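PDB 3VA7: KLLA0E08119p from Kluyveromyces lactis, which probably carboxylates urea to urea-1-carboxylate at the expense of ATP, with biotin as carboxyl carrier, in the allophanate route of urea degradation. Local coordinates for residues V761-E766 against A843-I848. Residues are numbered along the deposited sequence; the frame is centred on the assembly and turned at random.
Sequences VVAEAE and AGDRYI. With NA (sodium ion), chain K.
Glu-764 lies across Arg-846, the two side chains crossing at about a right angle, and following the glutamate outward shows how arginine and sodium share it. Glu-764 CB sits 3.8 Å from Arg-846 NE. The next atom, CG, is anti to the backbone N (chi1 -177°) and therefore rides over the centre of the Arg-846 guanidinium, 3.6 Å above its plane. Because the chain stays extended beyond CG, the carboxylate carries on over Arg-846 CD and NE, its plane only 15° from that of the guanidinium: a stack of flat groups. Glu-764 OE1 is 4.1 Å from Arg-846 NH1 but well out of the guanidinium plane, so opposite charge without a directed N-H is what links them. Glu-764 OE2 reaches the sodium ion at 2.7 Å, and Asp-845 OD2 binds the same ion from the other segment; Arg-790 also belongs to this sodium site, and water 3 is a further ligand. The metal thus bridges two carboxylates whose like charges would probably repel without it. In its own plane the guanidinium uses Arg-846 NH2 to donate to the oxygen of water 1 (2.7 Å), which in turn donates to Val-762 O; water 2 similarly joins Ala-765 N to Asp-845 OD1. A leucine in place of Arg-846 would probably leave water 1 without its donor and the glutamate carboxylate without its neighbouring positive charge. Further back, Val-761 CB packs 3.7 Å from Gly-844 CA. In the fold, the end of strand 756-762 here meets the type I turn joining strands 838-842 and 847-852, linking the A/B and C/D regions of the carboxyltransferase, with helix 786-802 touching both Glu-764 and Asp-845.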
loop_
_atom_site.group_PDB
_atom_site.type_symbol
_atom_site.label_atom_id
_atom_site.label_comp_id
_atom_site.label_asym_id
_atom_site.label_seq_id
_atom_site.Cartn_x
_atom_site.Cartn_y
_atom_site.Cartn_z
ATOM N N VAL A 761 -0.459 7.886 29.771
ATOM C CA VAL A 761 0.141 7.133 28.681
ATOM C C VAL A 761 0.810 5.843 29.189
ATOM O O VAL A 761 1.726 5.871 30.036
ATOM C CB VAL A 761 1.236 7.952 27.943
ATOM C CG1 VAL A 761 1.803 7.127 26.793
ATOM C CG2 VAL A 761 0.708 9.376 27.480
ATOM N N VAL A 762 0.356 4.713 28.646
ATOM C CA VAL A 762 0.885 3.432 28.941
ATOM C C VAL A 762 2.398 3.500 28.727
ATOM O O VAL A 762 2.881 4.138 27.722
ATOM C CB VAL A 762 0.233 2.377 28.024
ATOM C CG1 VAL A 762 0.911 1.026 28.209
ATOM C CG2 VAL A 762 -1.283 2.300 28.285
ATOM N N ALA A 763 3.164 2.868 29.642
ATOM C CA ALA A 763 4.609 3.024 29.564
ATOM C C ALA A 763 5.095 2.228 28.399
ATOM O O ALA A 763 4.556 1.210 28.113
ATOM C CB ALA A 763 5.315 2.611 30.850
ATOM N N GLU A 764 6.110 2.702 27.715
ATOM C CA GLU A 764 6.566 2.011 26.539
ATOM C C GLU A 764 6.500 0.501 26.739
ATOM O O GLU A 764 5.959 -0.227 25.891
ATOM C CB GLU A 764 7.996 2.419 26.236
ATOM C CG GLU A 764 8.563 1.814 24.963
ATOM C CD GLU A 764 9.908 2.409 24.611
ATOM O OE1 GLU A 764 10.563 1.864 23.708
ATOM O OE2 GLU A 764 10.325 3.417 25.267
ATOM N N ALA A 765 7.047 0.066 27.877
ATOM C CA ALA A 765 7.374 -1.322 28.164
ATOM C C ALA A 765 6.152 -2.023 28.689
ATOM O O ALA A 765 6.180 -3.251 28.877
ATOM C CB ALA A 765 8.470 -1.374 29.227
ATOM N N GLU A 766 5.113 -1.245 28.980
ATOM C CA GLU A 766 3.812 -1.801 29.318
ATOM C C GLU A 766 2.848 -1.995 28.117
ATOM O O GLU A 766 1.854 -2.723 28.226
ATOM C CB GLU A 766 3.148 -1.005 30.442
ATOM C CG GLU A 766 3.955 -1.056 31.700
ATOM C CD GLU A 766 3.549 -2.228 32.551
ATOM O OE1 GLU A 766 2.395 -2.194 33.023
ATOM O OE2 GLU A 766 4.348 -3.166 32.726
ATOM N N ALA A 843 4.368 13.349 28.956
ATOM C CA ALA A 843 3.483 12.649 28.020
ATOM C C ALA A 843 4.054 11.316 27.604
ATOM O O ALA A 843 4.421 11.113 26.441
ATOM C CB ALA A 843 3.204 13.534 26.780
ATOM N N GLY A 844 4.137 10.418 28.557
ATOM C CA GLY A 844 4.738 9.132 28.311
ATOM C C GLY A 844 6.197 9.077 28.707
ATOM O O GLY A 844 6.892 10.059 28.765
ATOM N N ASP A 845 6.608 7.892 29.065
ATOM C CA ASP A 845 7.984 7.436 29.172
ATOM C C ASP A 845 8.979 8.149 28.139
ATOM O O ASP A 845 10.177 8.268 28.381
ATOM C CB ASP A 845 7.776 5.910 28.890
ATOM C CG ASP A 845 8.974 5.113 29.112
ATOM O OD1 ASP A 845 8.996 4.391 30.093
ATOM O OD2 ASP A 845 9.948 5.134 28.311
ATOM N N ARG A 846 8.468 8.563 26.968
ATOM C CA ARG A 846 9.305 8.927 25.799
ATOM C C ARG A 846 9.147 10.373 25.301
ATOM O O ARG A 846 9.750 10.756 24.284
ATOM C CB ARG A 846 8.992 8.030 24.585
ATOM C CG ARG A 846 9.715 6.697 24.548
ATOM C CD ARG A 846 9.216 5.804 23.470
ATOM N NE ARG A 846 7.865 5.344 23.788
ATOM C CZ ARG A 846 7.149 4.520 23.013
ATOM N NH1 ARG A 846 7.661 4.051 21.871
ATOM N NH2 ARG A 846 5.952 4.122 23.419
ATOM N N TYR A 847 8.344 11.187 25.978
ATOM C CA TYR A 847 8.106 12.491 25.417
ATOM C C TYR A 847 7.663 13.467 26.438
ATOM O O TYR A 847 7.018 13.102 27.445
ATOM C CB TYR A 847 6.894 12.487 24.487
ATOM C CG TYR A 847 6.614 11.326 23.587
ATOM C CD1 TYR A 847 6.108 10.089 24.093
ATOM C CD2 TYR A 847 6.769 11.494 22.221
ATOM C CE1 TYR A 847 5.817 9.062 23.249
ATOM C CE2 TYR A 847 6.452 10.486 21.347
ATOM C CZ TYR A 847 5.964 9.287 21.849
ATOM O OH TYR A 847 5.694 8.356 20.899
ATOM N N ILE A 848 7.921 14.722 26.087
ATOM C CA ILE A 848 7.452 15.867 26.833
ATOM C C ILE A 848 6.630 16.676 25.839
ATOM O O ILE A 848 7.077 16.949 24.734
ATOM C CB ILE A 848 8.660 16.741 27.353
ATOM C CG1 ILE A 848 9.517 15.977 28.420
ATOM C CG2 ILE A 848 8.202 18.075 27.852
ATOM C CD1 ILE A 848 10.597 16.907 29.206
HETATM NA NA NA K . 11.644 4.368 27.446
HETATM O O HOH W 1 4.574 5.115 25.532
HETATM O O HOH W 2 8.405 2.022 29.642
HETATM O O HOH W 3 13.155 3.981 24.957
#